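Local coordinates for glycosylation Associate Protein 1 (Streptococcus agalactiae serotype V, PDB 6OYC) that probably takes part, in complex with its Gap2 and Gap3 partners, in the glycosylation and accessory Sec-dependent secretion of a streptococcal surface protein, and has a GT-B-like fold, at residues A[6-11]-A[30-35]; A[232-237]-A[258-263]; A[241-246]-A[269-274]; A[252-257]-A[277-282]. All coordinates share one frame; numbering follows the deposited sequence.

Contact 1: A[6-11]-A[30-35]; sequences PSWYNE and GFDDTI. With GOL (glycerol), chain I.
Pro-6 and Thr-34 bring their backbones within 5.8 Å, CA to CA, where the loop after strand 2-5 runs past the first turn of helix 33-43; by Trp-8 and Gly-30 the two chains have parted. This is the strand-loop-helix start of a Rossmann-like domain, one of the two in the GT-B fold. Asp-32 is the N-cap: chi1 of 73° sets CG between its backbone N and carbonyl carbon, turning OD1 back to the helix amides, where it accepts almost straight from Ile-35 N (167°) and weakly from Thr-34 N. Asp-32 OD2 faces the indole edge, and Trp-8 NE1 gives it a weak bond of 3.1 Å. Pro-6 CB covers the centre of one indole face, while Ile-35 CD1 touches Trp-8 CZ2 at 3.7 Å. A glycerol, probably from crystallisation, bridges Tyr-9 O and the backbone of Gly-30. One water accepts from Ser-7 N and donates to both Thr-34 OG1 and Asp-32 OD2, the latter at 2.6 Å.

Contact 2: A[232-237]-A[258-263]; sequences VSFNQV and ERNNAH. With SO4 (sulfate ion), chain J.
Two side-chain donors from 258-263 converge on a single backbone acceptor, Phe-234 O, just past the end of strand 229-233. Asn-260 ND2 reaches Phe-234 O at 2.7 Å and 165°, with the oxygen in its own amide plane; Arg-259 NE comes to Phe-234 O from the opposite face of the carbonyl at 2.9 Å. This grip from both faces probably restrains the rotation of the peptide.

The arginine chain is extended to CD and then bends at chi3 (67°), which lays one guanidinium face against Ser-233 OG, with Arg-259 CZ only 2.9 Å from that oxygen. The charge is met separately, by a salt bridge from NH1 to Asp-33.

Packing is slighter. Phe-234 presents its ring edge, CD1, to Asn-260 ND2, the amide standing nearly perpendicular to the ring at 87°, and Asn-235 ND2 lies against Arg-259 CD.

A sulfate, probably from the crystallisation liquor, bridges the two segments. Gln-236 N donates to its O1 at 2.8 Å, while Asn-260 ND2 and Asn-261 N both bind O3; Asn-264 adds a further bond. Asn-235 OD1 closes an Asx turn onto Val-237 N, and Asn-261 caps helix 262-267. Backbone and asparagine amides thus hold the ion at the C-terminal end of the parallel strands, where Rossmann-like domains commonly bind ligands.

Contact 3: A[241-246]-A[269-274]; sequences FIVGNT and YSSLSR
Val-243 CG1 makes the close-packed part of this contact, lying against the backbone of helix 269-273 at 3.7 Å from Ser-271 CA. With CG1 anti to its own amide nitrogen (chi1 -178°), the valine sends that methyl to the helix, and the CA atoms of Val-243 and Ser-271 come within 5.9 Å. The same methyl, Val-243 CG1, meets Arg-274 CB at 3.8 Å. Leu-251 and Leu-253 of strand 250-255 also touch the valine, and Ser-271 OG is engaged by Asp-268. The segments thus join two short helices on one face of the parallel sheet of a Rossmann-like domain: helix 239-242, which leads by a type I turn, Val-243 to Thr-246, toward strand 250-255, and helix 269-273 in the crossover from that strand to 277-280. The solvent side is looser in order and exposure, resting on an exposed arginine and a poorly ordered Thr-246, whose CG2 touches Arg-274 CB at 4.0 Å. Arg-274 is extended from CG to NE and runs past the turn, its CD at one point coming within 3.2 Å of Val-243 O. The guanidinium curls back to its own helix: Arg-274 NH1 donates to Ser-270 O at 3.0 Å, with that oxygen in the guanidinium plane and the donor 37° above the carbonyl plane.

Contact 4: A[252-257]-A[277-282]; sequences ILSVFS and AIICDR
Asp-281 and Ser-257 face each other with matching first torsions: chi1 of 62° in the aspartate and 61° in the serine sets CG and OG each between its own backbone nitrogen and carbonyl carbon. The carboxylate thereby grips one residue twice. Ser-257 OG donates to the syn lone pair of Asp-281 OD2 at 2.8 Å, and Ser-257 N reaches Asp-281 OD1 on its syn side at 3.0 Å, tilted out of the carboxylate plane. Phe-256 CD1 lies 3.6 Å from Asp-281 CG, ring and carboxylate planes being well turned from each other.

This clasp stands at the C-terminal ends of two adjacent parallel strands, 252-255 and 277-280, linked by a beta-alpha-beta crossover in the Rossmann-like sheet. Their axes are 4.6 Å apart at an angle of 21°. The strands are sewn by Leu-253 N to Ala-277 O, Ile-279 N to Leu-253 O and Val-255 N to Ile-279 O, the last nearly straight at 2.7 Å; Asp-281 N to Val-255 O is long and weak. On one sheet face Ile-252 CG2 meets Ile-279 CD1 at 3.7 Å. The other face carries Val-255 beside Cys-280, with CB atoms 3.8 Å apart, under Ile-285 and Ala-286 of helix 283-292. Ser-254 OG, on the face of Ile-252 and Ile-279, bonds to Asp-33 of helix 33-43.

In the fold
All four contacts belong to the seven-stranded parallel sheet of one Rossmann-like domain and its helices. Contact 1 closes first along the chain, whereas the segments of contacts 2, 3 and 4 alternate, as successive beta-alpha units do. Contacts 2 and 4 are closest, about 9 Å between centres, and are joined by backbone bonds between strands 229-233 and 250-255. Asp-33 ties contact 1 to both, through Arg-259 and Ser-254, so the start of helix 33-43 is tied to strand 250-255 and to the loop that follows it. Contact 3, about 20 Å from contact 1 between centres, packs on the sheet chiefly at Leu-253, with Val-232 and Ile-278 also touched.

Contact 1: A[6-11]-A[30-35]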
loop_
_atom_site.group_PDB
_atom_site.type_symbol
_atom_site.label_atom_id
_atom_site.label_comp_id
_atom_site.label_asym_id
_atom_site.label_seq_id
_atom_site.Cartn_x
_atom_site.Cartn_y
_atom_site.Cartn_z
ATOM N N PRO A 6 10.037 -0.916 -8.501
ATOM C CA PRO A 6 9.234 -1.237 -7.315
ATOM C C PRO A 6 8.935 -2.727 -7.222
ATOM O O PRO A 6 9.212 -3.507 -8.134
ATOM C CB PRO A 6 7.937 -0.445 -7.554
ATOM C CG PRO A 6 7.771 -0.501 -9.047
ATOM C CD PRO A 6 9.194 -0.467 -9.630
ATOM N N SER A 7 8.340 -3.105 -6.093
ATOM C CA SER A 7 7.808 -4.452 -5.859
ATOM C C SER A 7 6.326 -4.319 -5.549
ATOM O O SER A 7 5.914 -4.448 -4.388
ATOM C CB SER A 7 8.542 -5.178 -4.712
ATOM O OG SER A 7 9.847 -5.532 -5.124
ATOM N N TRP A 8 5.542 -3.999 -6.565
ATOM C CA TRP A 8 4.117 -3.781 -6.340
ATOM C C TRP A 8 3.345 -4.934 -6.948
ATOM O O TRP A 8 2.387 -4.729 -7.704
ATOM C CB TRP A 8 3.654 -2.453 -6.937
ATOM C CG TRP A 8 4.330 -1.260 -6.353
ATOM C CD1 TRP A 8 4.941 -1.166 -5.126
ATOM C CD2 TRP A 8 4.466 0.019 -6.969
ATOM N NE1 TRP A 8 5.460 0.104 -4.948
ATOM C CE2 TRP A 8 5.169 0.853 -6.059
ATOM C CE3 TRP A 8 4.060 0.549 -8.202
ATOM C CZ2 TRP A 8 5.477 2.173 -6.350
ATOM C CZ3 TRP A 8 4.353 1.869 -8.481
ATOM C CH2 TRP A 8 5.069 2.662 -7.566
ATOM N N TYR A 9 3.801 -6.140 -6.635
ATOM C CA TYR A 9 3.379 -7.376 -7.258
ATOM C C TYR A 9 2.104 -7.904 -6.601
ATOM O O TYR A 9 1.670 -7.437 -5.542
ATOM C CB TYR A 9 4.500 -8.407 -7.159
ATOM C CG TYR A 9 5.724 -7.979 -7.905
ATOM C CD1 TYR A 9 5.632 -7.619 -9.246
ATOM C CD2 TYR A 9 6.966 -7.900 -7.280
ATOM C CE1 TYR A 9 6.725 -7.219 -9.956
ATOM C CE2 TYR A 9 8.090 -7.482 -8.002
ATOM C CZ TYR A 9 7.954 -7.149 -9.346
ATOM O OH TYR A 9 9.029 -6.732 -10.105
ATOM N N ASN A 10 1.507 -8.899 -7.251
ATOM C CA ASN A 10 0.362 -9.623 -6.719
ATOM C C ASN A 10 0.885 -10.864 -6.011
ATOM O O ASN A 10 1.661 -11.630 -6.588
ATOM C CB ASN A 10 -0.608 -9.991 -7.845
ATOM C CG ASN A 10 -1.831 -10.781 -7.369
ATOM O OD1 ASN A 10 -1.728 -11.698 -6.555
ATOM N ND2 ASN A 10 -2.994 -10.449 -7.926
ATOM N N GLU A 11 0.455 -11.045 -4.759
ATOM C CA GLU A 11 0.928 -12.140 -3.915
ATOM C C GLU A 11 0.703 -13.504 -4.556
ATOM O O GLU A 11 1.516 -14.417 -4.389
ATOM C CB GLU A 11 0.202 -12.093 -2.570
ATOM C CG GLU A 11 1.091 -12.140 -1.359
ATOM C CD GLU A 11 0.304 -11.995 -0.072
ATOM O OE1 GLU A 11 -0.926 -12.258 -0.065
ATOM O OE2 GLU A 11 0.924 -11.605 0.935
ATOM N N GLY A 30 0.340 -1.125 -0.444
ATOM C CA GLY A 30 0.294 0.316 -0.318
ATOM C C GLY A 30 1.647 0.950 -0.119
ATOM O O GLY A 30 2.650 0.465 -0.663
ATOM N N PHE A 31 1.680 2.022 0.679
ATOM C CA PHE A 31 2.880 2.832 0.872
ATOM C C PHE A 31 4.090 1.957 1.206
ATOM O O PHE A 31 4.013 1.086 2.074
ATOM C CB PHE A 31 2.625 3.844 1.997
ATOM C CG PHE A 31 3.809 4.698 2.321
ATOM C CD1 PHE A 31 4.061 5.857 1.594
ATOM C CD2 PHE A 31 4.703 4.319 3.312
ATOM C CE1 PHE A 31 5.173 6.637 1.867
ATOM C CE2 PHE A 31 5.818 5.097 3.595
ATOM C CZ PHE A 31 6.051 6.262 2.871
ATOM N N ASP A 32 5.206 2.168 0.508
ATOM C CA ASP A 32 6.376 1.337 0.785
ATOM C C ASP A 32 7.644 2.134 0.512
ATOM O O ASP A 32 7.596 3.341 0.257
ATOM C CB ASP A 32 6.325 0.031 -0.015
ATOM C CG ASP A 32 6.597 0.225 -1.505
ATOM O OD1 ASP A 32 6.817 1.366 -1.961
ATOM O OD2 ASP A 32 6.584 -0.787 -2.238
ATOM N N ASP A 33 8.784 1.427 0.524
ATOM C CA ASP A 33 10.083 2.081 0.402
ATOM C C ASP A 33 10.247 2.799 -0.934
ATOM O O ASP A 33 10.877 3.864 -0.992
ATOM C CB ASP A 33 11.207 1.058 0.633
ATOM C CG ASP A 33 11.084 -0.188 -0.262
ATOM O OD1 ASP A 33 9.937 -0.625 -0.534
ATOM O OD2 ASP A 33 12.143 -0.732 -0.687
ATOM N N THR A 34 9.687 2.259 -2.016
ATOM C CA THR A 34 9.836 2.937 -3.298
ATOM C C THR A 34 9.132 4.284 -3.293
ATOM O O THR A 34 9.683 5.279 -3.782
ATOM C CB THR A 34 9.298 2.066 -4.426
ATOM O OG1 THR A 34 9.959 0.799 -4.409
ATOM C CG2 THR A 34 9.516 2.750 -5.790
ATOM N N ILE A 35 7.906 4.337 -2.759
ATOM C CA ILE A 35 7.192 5.611 -2.667
ATOM C C ILE A 35 8.007 6.598 -1.847
ATOM O O ILE A 35 8.240 7.745 -2.251
ATOM C CB ILE A 35 5.796 5.412 -2.046
ATOM C CG1 ILE A 35 4.964 4.378 -2.825
ATOM C CG2 ILE A 35 5.110 6.779 -1.850
ATOM C CD1 ILE A 35 4.445 4.875 -4.122
HETATM C C1 GOL I . 3.676 -2.910 -2.114
HETATM O O1 GOL I . 3.572 -2.426 -0.825
HETATM C C2 GOL I . 2.218 -3.294 -2.531
HETATM O O2 GOL I . 1.521 -2.222 -3.136
HETATM C C3 GOL I . 2.360 -4.566 -3.467
HETATM O O3 GOL I . 1.382 -4.456 -4.478
HETATM O O HOH W 1 8.598 -1.389 -3.723
HETATM O O HOH W 2 6.723 -3.703 -1.217
#

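Contact 2: A[232-237]-A[258-263]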
loop_
_atom_site.group_PDB
_atom_site.type_symbol
_atom_site.label_atom_id
_atom_site.label_comp_id
_atom_site.label_asym_id
_atom_site.label_seq_id
_atom_site.Cartn_x
_atom_site.Cartn_y
_atom_site.Cartn_z
ATOM N N VAL A 232 16.756 -0.659 -6.689
ATOM C CA VAL A 232 15.968 -1.876 -6.804
ATOM C C VAL A 232 15.300 -2.169 -5.468
ATOM O O VAL A 232 15.969 -2.302 -4.433
ATOM C CB VAL A 232 16.820 -3.077 -7.244
ATOM C CG1 VAL A 232 15.943 -4.351 -7.312
ATOM C CG2 VAL A 232 17.487 -2.794 -8.586
ATOM N N SER A 233 13.982 -2.279 -5.505
ATOM C CA SER A 233 13.232 -2.899 -4.423
ATOM C C SER A 233 13.656 -4.362 -4.278
ATOM O O SER A 233 13.453 -5.161 -5.198
ATOM C CB SER A 233 11.744 -2.793 -4.755
ATOM O OG SER A 233 10.961 -2.759 -3.594
ATOM N N PHE A 234 14.264 -4.722 -3.146
ATOM C CA PHE A 234 14.784 -6.085 -3.000
ATOM C C PHE A 234 13.651 -7.107 -3.066
ATOM O O PHE A 234 12.741 -7.086 -2.236
ATOM C CB PHE A 234 15.551 -6.244 -1.680
ATOM C CG PHE A 234 16.264 -7.576 -1.547
ATOM C CD1 PHE A 234 15.557 -8.742 -1.281
ATOM C CD2 PHE A 234 17.640 -7.657 -1.683
ATOM C CE1 PHE A 234 16.210 -9.958 -1.155
ATOM C CE2 PHE A 234 18.298 -8.866 -1.558
ATOM C CZ PHE A 234 17.583 -10.022 -1.289
ATOM N N ASN A 235 13.731 -8.029 -4.020
ATOM C CA ASN A 235 12.715 -9.059 -4.154
ATOM C C ASN A 235 13.294 -10.252 -4.903
ATOM O O ASN A 235 13.849 -10.092 -5.998
ATOM C CB ASN A 235 11.490 -8.503 -4.895
ATOM C CG ASN A 235 10.238 -9.271 -4.582
ATOM O OD1 ASN A 235 10.245 -10.496 -4.559
ATOM N ND2 ASN A 235 9.154 -8.553 -4.313
ATOM N N GLN A 236 13.145 -11.449 -4.336
ATOM C CA GLN A 236 13.636 -12.629 -5.045
ATOM C C GLN A 236 12.912 -12.875 -6.366
ATOM O O GLN A 236 13.463 -13.551 -7.234
ATOM C CB GLN A 236 13.525 -13.877 -4.168
ATOM C CG GLN A 236 12.114 -14.232 -3.754
ATOM C CD GLN A 236 12.061 -15.408 -2.773
ATOM O OE1 GLN A 236 11.638 -15.250 -1.621
ATOM N NE2 GLN A 236 12.495 -16.587 -3.224
ATOM N N VAL A 237 11.701 -12.350 -6.559
ATOM C CA VAL A 237 11.038 -12.593 -7.844
ATOM C C VAL A 237 11.747 -11.876 -8.992
ATOM O O VAL A 237 11.553 -12.254 -10.151
ATOM C CB VAL A 237 9.545 -12.198 -7.798
ATOM C CG1 VAL A 237 8.826 -12.914 -6.645
ATOM C CG2 VAL A 237 9.389 -10.677 -7.660
ATOM N N GLU A 258 8.617 -4.911 5.782
ATOM C CA GLU A 258 7.291 -5.482 5.542
ATOM C C GLU A 258 7.311 -6.496 4.399
ATOM O O GLU A 258 6.527 -7.444 4.406
ATOM C CB GLU A 258 6.283 -4.372 5.250
ATOM C CG GLU A 258 4.850 -4.848 4.955
ATOM C CD GLU A 258 3.973 -3.764 4.293
ATOM O OE1 GLU A 258 2.919 -3.403 4.872
ATOM O OE2 GLU A 258 4.333 -3.272 3.193
ATOM N N ARG A 259 8.204 -6.316 3.421
ATOM C CA ARG A 259 8.346 -7.167 2.240
ATOM C C ARG A 259 9.442 -8.216 2.383
ATOM O O ARG A 259 9.294 -9.334 1.899
ATOM C CB ARG A 259 8.669 -6.307 1.017
ATOM C CG ARG A 259 8.911 -7.076 -0.266
ATOM C CD ARG A 259 9.231 -6.123 -1.426
ATOM N NE ARG A 259 10.516 -5.449 -1.242
ATOM C CZ ARG A 259 10.658 -4.140 -1.035
ATOM N NH1 ARG A 259 9.589 -3.343 -1.000
ATOM N NH2 ARG A 259 11.872 -3.622 -0.872
ATOM N N ASN A 260 10.538 -7.897 3.047
ATOM C CA ASN A 260 11.727 -8.716 2.953
ATOM C C ASN A 260 11.922 -9.556 4.205
ATOM O O ASN A 260 11.811 -9.054 5.324
ATOM C CB ASN A 260 12.938 -7.831 2.681
ATOM C CG ASN A 260 12.859 -7.197 1.306
ATOM O OD1 ASN A 260 13.002 -5.979 1.145
ATOM N ND2 ASN A 260 12.575 -8.025 0.304
ATOM N N ASN A 261 12.192 -10.840 3.997
ATOM C CA ASN A 261 12.712 -11.705 5.044
ATOM C C ASN A 261 14.222 -11.480 5.194
ATOM O O ASN A 261 14.996 -11.740 4.262
ATOM C CB ASN A 261 12.394 -13.155 4.699
ATOM C CG ASN A 261 12.667 -14.089 5.839
ATOM O OD1 ASN A 261 13.663 -13.945 6.550
ATOM N ND2 ASN A 261 11.782 -15.055 6.028
ATOM N N ALA A 262 14.633 -10.993 6.371
ATOM C CA ALA A 262 16.044 -10.720 6.631
ATOM C C ALA A 262 16.936 -11.920 6.304
ATOM O O ALA A 262 18.019 -11.763 5.718
ATOM C CB ALA A 262 16.223 -10.311 8.091
ATOM N N HIS A 263 16.500 -13.127 6.680
ATOM C CA HIS A 263 17.279 -14.311 6.341
ATOM C C HIS A 263 17.486 -14.412 4.833
ATOM O O HIS A 263 18.593 -14.716 4.371
ATOM C CB HIS A 263 16.595 -15.575 6.862
ATOM C CG HIS A 263 17.180 -16.840 6.308
ATOM N ND1 HIS A 263 18.331 -17.413 6.808
ATOM C CD2 HIS A 263 16.792 -17.621 5.269
ATOM C CE1 HIS A 263 18.613 -18.504 6.118
ATOM N NE2 HIS A 263 17.693 -18.656 5.179
HETATM S S SO4 J . 12.434 -11.819 -0.350
HETATM O O1 SO4 J . 12.705 -11.054 -1.571
HETATM O O2 SO4 J . 13.219 -13.057 -0.335
HETATM O O3 SO4 J . 12.799 -11.006 0.828
HETATM O O4 SO4 J . 10.991 -12.122 -0.271
#

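Contact 3: A[241-246]-A[269-274]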
loop_
_atom_site.group_PDB
_atom_site.type_symbol
_atom_site.label_atom_id
_atom_site.label_comp_id
_atom_site.label_asym_id
_atom_site.label_seq_id
_atom_site.Cartn_x
_atom_site.Cartn_y
_atom_site.Cartn_z
ATOM N N PHE A 241 17.395 -11.389 -12.455
ATOM C CA PHE A 241 17.615 -10.782 -13.763
ATOM C C PHE A 241 17.806 -9.269 -13.712
ATOM O O PHE A 241 18.184 -8.682 -14.724
ATOM C CB PHE A 241 16.489 -11.149 -14.754
ATOM C CG PHE A 241 15.112 -10.676 -14.352
ATOM C CD1 PHE A 241 14.666 -9.408 -14.692
ATOM C CD2 PHE A 241 14.253 -11.521 -13.685
ATOM C CE1 PHE A 241 13.394 -8.984 -14.361
ATOM C CE2 PHE A 241 12.975 -11.105 -13.341
ATOM C CZ PHE A 241 12.545 -9.828 -13.682
ATOM N N ILE A 242 17.590 -8.618 -12.577
ATOM C CA ILE A 242 17.882 -7.191 -12.457
ATOM C C ILE A 242 19.273 -6.960 -11.893
ATOM O O ILE A 242 20.041 -6.159 -12.420
ATOM C CB ILE A 242 16.817 -6.478 -11.594
ATOM C CG1 ILE A 242 15.458 -6.467 -12.285
ATOM C CG2 ILE A 242 17.238 -5.039 -11.315
ATOM C CD1 ILE A 242 14.396 -5.868 -11.387
ATOM N N VAL A 243 19.604 -7.647 -10.804
ATOM C CA VAL A 243 20.882 -7.442 -10.137
ATOM C C VAL A 243 21.970 -8.306 -10.763
ATOM O O VAL A 243 23.110 -7.866 -10.912
ATOM C CB VAL A 243 20.732 -7.708 -8.625
ATOM C CG1 VAL A 243 22.034 -7.462 -7.903
ATOM C CG2 VAL A 243 19.648 -6.822 -8.039
ATOM N N GLY A 244 21.642 -9.538 -11.164
ATOM C CA GLY A 244 22.640 -10.377 -11.808
ATOM C C GLY A 244 23.185 -9.764 -13.086
ATOM O O GLY A 244 24.358 -9.940 -13.422
ATOM N N ASN A 245 22.351 -9.016 -13.801
ATOM C CA ASN A 245 22.713 -8.449 -15.098
ATOM C C ASN A 245 23.118 -6.981 -14.996
ATOM O O ASN A 245 22.830 -6.209 -15.915
ATOM C CB ASN A 245 21.544 -8.594 -16.076
ATOM C CG ASN A 245 21.022 -10.021 -16.192
ATOM O OD1 ASN A 245 19.851 -10.238 -16.500
ATOM N ND2 ASN A 245 21.898 -11.000 -15.962
ATOM N N THR A 246 23.766 -6.544 -13.910
ATOM C CA THR A 246 23.809 -5.124 -13.562
ATOM C C THR A 246 25.111 -4.419 -13.951
ATOM O O THR A 246 25.428 -3.367 -13.376
ATOM C CB THR A 246 23.572 -4.925 -12.065
ATOM O OG1 THR A 246 23.349 -3.534 -11.805
ATOM C CG2 THR A 246 24.798 -5.391 -11.245
ATOM N N TYR A 269 24.090 -13.481 -1.129
ATOM C CA TYR A 269 25.419 -12.887 -1.309
ATOM C C TYR A 269 25.589 -12.270 -2.690
ATOM O O TYR A 269 26.203 -11.206 -2.833
ATOM C CB TYR A 269 26.504 -13.943 -1.131
ATOM C CG TYR A 269 26.889 -14.330 0.283
ATOM C CD1 TYR A 269 27.890 -13.645 0.969
ATOM C CD2 TYR A 269 26.299 -15.431 0.907
ATOM C CE1 TYR A 269 28.271 -14.023 2.253
ATOM C CE2 TYR A 269 26.667 -15.811 2.195
ATOM C CZ TYR A 269 27.660 -15.104 2.862
ATOM O OH TYR A 269 28.044 -15.480 4.141
ATOM N N SER A 270 25.060 -12.936 -3.722
ATOM C CA SER A 270 25.289 -12.483 -5.090
ATOM C C SER A 270 24.668 -11.115 -5.327
ATOM O O SER A 270 25.299 -10.238 -5.934
ATOM C CB SER A 270 24.744 -13.511 -6.085
ATOM O OG SER A 270 25.584 -14.653 -6.140
ATOM N N SER A 271 23.441 -10.905 -4.833
ATOM C CA SER A 271 22.808 -9.595 -4.961
ATOM C C SER A 271 23.535 -8.548 -4.125
ATOM O O SER A 271 23.790 -7.433 -4.596
ATOM C CB SER A 271 21.342 -9.666 -4.546
ATOM O OG SER A 271 20.567 -10.456 -5.431
ATOM N N LEU A 272 23.861 -8.881 -2.875
ATOM C CA LEU A 272 24.441 -7.890 -1.971
ATOM C C LEU A 272 25.820 -7.454 -2.435
ATOM O O LEU A 272 26.182 -6.277 -2.298
ATOM C CB LEU A 272 24.532 -8.443 -0.549
ATOM C CG LEU A 272 23.217 -8.875 0.094
ATOM C CD1 LEU A 272 23.436 -9.154 1.556
ATOM C CD2 LEU A 272 22.150 -7.804 -0.100
ATOM N N SER A 273 26.604 -8.385 -2.985
ATOM C CA SER A 273 27.939 -8.034 -3.444
ATOM C C SER A 273 27.898 -7.150 -4.679
ATOM O O SER A 273 28.898 -6.496 -4.982
ATOM C CB SER A 273 28.770 -9.290 -3.731
ATOM O OG SER A 273 28.303 -9.945 -4.890
ATOM N N ARG A 274 26.769 -7.096 -5.381
ATOM C CA ARG A 274 26.657 -6.217 -6.537
ATOM C C ARG A 274 26.124 -4.830 -6.187
ATOM O O ARG A 274 26.105 -3.952 -7.053
ATOM C CB ARG A 274 25.775 -6.871 -7.610
ATOM C CG ARG A 274 26.554 -7.887 -8.434
ATOM C CD ARG A 274 25.670 -8.844 -9.203
ATOM N NE ARG A 274 26.483 -9.769 -9.991
ATOM C CZ ARG A 274 27.015 -10.896 -9.515
ATOM N NH1 ARG A 274 26.804 -11.263 -8.258
ATOM N NH2 ARG A 274 27.741 -11.674 -10.299
#

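Contact 4: A[252-257]-A[277-282]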
loop_
_atom_site.group_PDB
_atom_site.type_symbol
_atom_site.label_atom_id
_atom_site.label_comp_id
_atom_site.label_asym_id
_atom_site.label_seq_id
_atom_site.Cartn_x
_atom_site.Cartn_y
_atom_site.Cartn_z
ATOM N N ILE A 252 21.692 0.393 -6.189
ATOM C CA ILE A 252 21.305 0.486 -4.782
ATOM C C ILE A 252 20.193 -0.529 -4.516
ATOM O O ILE A 252 19.173 -0.547 -5.222
ATOM C CB ILE A 252 20.844 1.906 -4.401
ATOM C CG1 ILE A 252 21.993 2.909 -4.532
ATOM C CG2 ILE A 252 20.296 1.938 -2.975
ATOM C CD1 ILE A 252 21.511 4.334 -4.643
ATOM N N LEU A 253 20.387 -1.368 -3.506
ATOM C CA LEU A 253 19.375 -2.329 -3.089
ATOM C C LEU A 253 18.591 -1.760 -1.915
ATOM O O LEU A 253 19.189 -1.292 -0.940
ATOM C CB LEU A 253 20.023 -3.650 -2.683
ATOM C CG LEU A 253 20.448 -4.601 -3.789
ATOM C CD1 LEU A 253 21.133 -5.837 -3.182
ATOM C CD2 LEU A 253 19.218 -5.005 -4.598
ATOM N N SER A 254 17.261 -1.822 -1.984
ATOM C CA SER A 254 16.406 -1.310 -0.912
ATOM C C SER A 254 15.725 -2.473 -0.200
ATOM O O SER A 254 14.980 -3.240 -0.819
ATOM C CB SER A 254 15.362 -0.324 -1.443
ATOM O OG SER A 254 14.543 0.155 -0.374
ATOM N N VAL A 255 15.975 -2.591 1.096
ATOM C CA VAL A 255 15.436 -3.656 1.930
ATOM C C VAL A 255 14.324 -3.055 2.797
ATOM O O VAL A 255 14.547 -2.075 3.520
ATOM C CB VAL A 255 16.544 -4.292 2.789
ATOM C CG1 VAL A 255 15.951 -5.184 3.896
ATOM C CG2 VAL A 255 17.512 -5.066 1.926
ATOM N N PHE A 256 13.130 -3.644 2.731
ATOM C CA PHE A 256 11.948 -3.117 3.409
ATOM C C PHE A 256 11.337 -4.225 4.254
ATOM O O PHE A 256 10.885 -5.246 3.718
ATOM C CB PHE A 256 10.937 -2.586 2.394
ATOM C CG PHE A 256 9.822 -1.793 3.013
ATOM C CD1 PHE A 256 10.099 -0.701 3.831
ATOM C CD2 PHE A 256 8.491 -2.131 2.773
ATOM C CE1 PHE A 256 9.071 0.047 4.394
ATOM C CE2 PHE A 256 7.446 -1.390 3.346
ATOM C CZ PHE A 256 7.737 -0.300 4.154
ATOM N N SER A 257 11.315 -4.022 5.570
ATOM C CA SER A 257 10.987 -5.107 6.494
ATOM C C SER A 257 9.594 -5.705 6.248
ATOM O O SER A 257 9.394 -6.901 6.487
ATOM C CB SER A 257 11.104 -4.607 7.930
ATOM O OG SER A 257 10.193 -3.539 8.167
ATOM N N ALA A 277 25.367 0.433 -2.742
ATOM C CA ALA A 277 24.890 0.798 -1.409
ATOM C C ALA A 277 23.592 0.054 -1.124
ATOM O O ALA A 277 22.891 -0.392 -2.040
ATOM C CB ALA A 277 24.678 2.311 -1.262
ATOM N N ILE A 278 23.286 -0.088 0.168
ATOM C CA ILE A 278 22.063 -0.732 0.620
ATOM C C ILE A 278 21.302 0.249 1.497
ATOM O O ILE A 278 21.897 0.912 2.353
ATOM C CB ILE A 278 22.346 -2.043 1.373
ATOM C CG1 ILE A 278 23.048 -3.042 0.446
ATOM C CG2 ILE A 278 21.056 -2.639 1.895
ATOM C CD1 ILE A 278 23.846 -4.083 1.167
ATOM N N ILE A 279 19.998 0.361 1.255
ATOM C CA ILE A 279 19.072 1.125 2.085
ATOM C C ILE A 279 18.185 0.148 2.841
ATOM O O ILE A 279 17.713 -0.841 2.260
ATOM C CB ILE A 279 18.172 2.054 1.247
ATOM C CG1 ILE A 279 18.965 3.119 0.507
ATOM C CG2 ILE A 279 17.104 2.704 2.141
ATOM C CD1 ILE A 279 18.142 3.766 -0.594
ATOM N N CYS A 280 17.907 0.439 4.111
ATOM C CA CYS A 280 16.755 -0.225 4.708
ATOM C C CYS A 280 16.051 0.691 5.694
ATOM O O CYS A 280 16.585 1.713 6.141
ATOM C CB CYS A 280 17.117 -1.547 5.388
ATOM S SG CYS A 280 18.460 -1.387 6.477
ATOM N N ASP A 281 14.820 0.303 6.007
ATOM C CA ASP A 281 13.971 1.048 6.921
ATOM C C ASP A 281 14.241 0.724 8.388
ATOM O O ASP A 281 13.726 1.426 9.264
ATOM C CB ASP A 281 12.494 0.778 6.594
ATOM C CG ASP A 281 12.109 -0.684 6.759
ATOM O OD1 ASP A 281 12.861 -1.570 6.307
ATOM O OD2 ASP A 281 11.050 -0.964 7.357
ATOM N N ARG A 282 15.026 -0.297 8.700
ATOM C CA ARG A 282 15.146 -0.693 10.097
ATOM C C ARG A 282 16.600 -0.732 10.547
ATOM O O ARG A 282 17.492 -1.148 9.796
ATOM C CB ARG A 282 14.468 -2.039 10.333
ATOM C CG ARG A 282 12.940 -1.926 10.394
ATOM C CD ARG A 282 12.354 -3.221 10.880
ATOM N NE ARG A 282 12.861 -3.524 12.210
ATOM C CZ ARG A 282 12.185 -3.273 13.323
ATOM N NH1 ARG A 282 10.976 -2.743 13.236
ATOM N NH2 ARG A 282 12.715 -3.553 14.509
#